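Local coordinates for MutT/nudix family protein (PDB 3GZ5) that probably acts as an ADP-ribose-dependent transcriptional regulator of NAD metabolism, pairing a Nudix domain with a winged-helix DNA-binding domain, at residues 63-66 with 70-73. Sequence-based numbering, arbitrary orientation.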
# COMPACT_ATOMS: atom_id res chain seq x y z
N THR B 63 -13.95 12.92 18.72
CA THR B 63 -15.35 12.99 19.13
C THR B 63 -16.28 12.54 18.00
O THR B 63 -17.48 12.32 18.24
CB THR B 63 -15.74 14.40 19.63
OG1 THR B 63 -15.87 15.29 18.52
CG2 THR B 63 -14.70 14.94 20.60
N CYS B 64 -15.75 12.41 16.78
CA CYS B 64 -16.58 11.96 15.67
C CYS B 64 -15.93 10.90 14.78
O CYS B 64 -16.64 10.14 14.14
CB CYS B 64 -17.11 13.15 14.87
SG CYS B 64 -15.87 14.15 14.12
N ASP B 65 -14.60 10.81 14.78
CA ASP B 65 -13.87 9.80 14.00
C ASP B 65 -13.58 8.59 14.86
O ASP B 65 -12.95 8.71 15.91
CB ASP B 65 -12.53 10.34 13.50
CG ASP B 65 -12.63 11.64 12.75
OD1 ASP B 65 -13.69 11.95 12.18
OD2 ASP B 65 -11.62 12.36 12.72
N GLU B 66 -13.98 7.41 14.40
CA GLU B 66 -13.68 6.15 15.10
C GLU B 66 -12.54 5.36 14.43
O GLU B 66 -11.99 4.44 15.02
CB GLU B 66 -14.94 5.29 15.18
CG GLU B 66 -16.15 6.07 15.71
CD GLU B 66 -17.23 5.17 16.28
OE1 GLU B 66 -17.27 5.02 17.53
OE2 GLU B 66 -18.03 4.60 15.48
N GLN B 70 -12.75 6.99 8.61
CA GLN B 70 -13.78 7.98 8.98
C GLN B 70 -13.18 9.39 9.00
O GLN B 70 -13.77 10.33 8.52
CB GLN B 70 -14.44 7.60 10.30
CG GLN B 70 -15.21 6.28 10.19
CD GLN B 70 -16.14 5.95 11.36
OE1 GLN B 70 -16.84 4.92 11.35
NE2 GLN B 70 -16.15 6.80 12.37
N THR B 71 -11.96 9.52 9.50
CA THR B 71 -11.27 10.80 9.43
C THR B 71 -11.18 11.36 7.99
O THR B 71 -11.60 12.47 7.75
CB THR B 71 -9.89 10.71 10.07
OG1 THR B 71 -10.03 10.25 11.44
CG2 THR B 71 -9.20 12.10 10.03
N VAL B 72 -10.67 10.57 7.06
CA VAL B 72 -10.49 11.04 5.68
C VAL B 72 -11.81 11.26 4.92
O VAL B 72 -11.88 12.14 4.07
CB VAL B 72 -9.46 10.16 4.88
CG1 VAL B 72 -10.05 8.79 4.49
CG2 VAL B 72 -8.92 10.93 3.66
N LEU B 73 -12.85 10.50 5.24
CA LEU B 73 -14.15 10.65 4.59
C LEU B 73 -14.87 11.92 5.07
O LEU B 73 -15.54 12.61 4.28
CB LEU B 73 -15.04 9.42 4.83
CG LEU B 73 -14.60 8.09 4.21
CD1 LEU B 73 -15.50 6.95 4.64
CD2 LEU B 73 -14.53 8.18 2.69
O HOH W 1 -15.82 10.95 10.85
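Asp-65 meets Thr-71 in the stretch that corresponds to the loop-helix-loop Nudix motif, where the loop enters helix 68-80. The two side chains cross at about a right angle. With CG of Asp-65 beside its own backbone N (chi1 -53°), the carboxylate is turned onto OG1 and CB of the threonine: OD2 of Asp-65 lies 2.9 Å from OG1 of Thr-71, and that hydroxyl bonds back to the carbonyl of Ser-67, one turn earlier. OD2 takes a salt bridge from NH1 of Arg-74, joining loop to helix, while a bond from N of Asp-61 holds the carboxylate within the loop. Replacing this aspartate with an alanine would remove the carboxylate, and Arg-74 and the Asp-61 N-H would probably both lose their acceptor. The backbone carbonyl of Asp-65 accepts a bond from Trp-103 of the second subunit, so the same residue also faces the dimer interface. Further out, the extended Gln-70 chain brings its amide end against the backbone N and CB of Glu-66, the amide and the Glu-66 carboxylate planes 34° apart. A water oxygen lies 2.7 Å from OD1 of Asp-65 and, in a weak bond, 3.2 Å from O of Gln-70, bridging loop and helix.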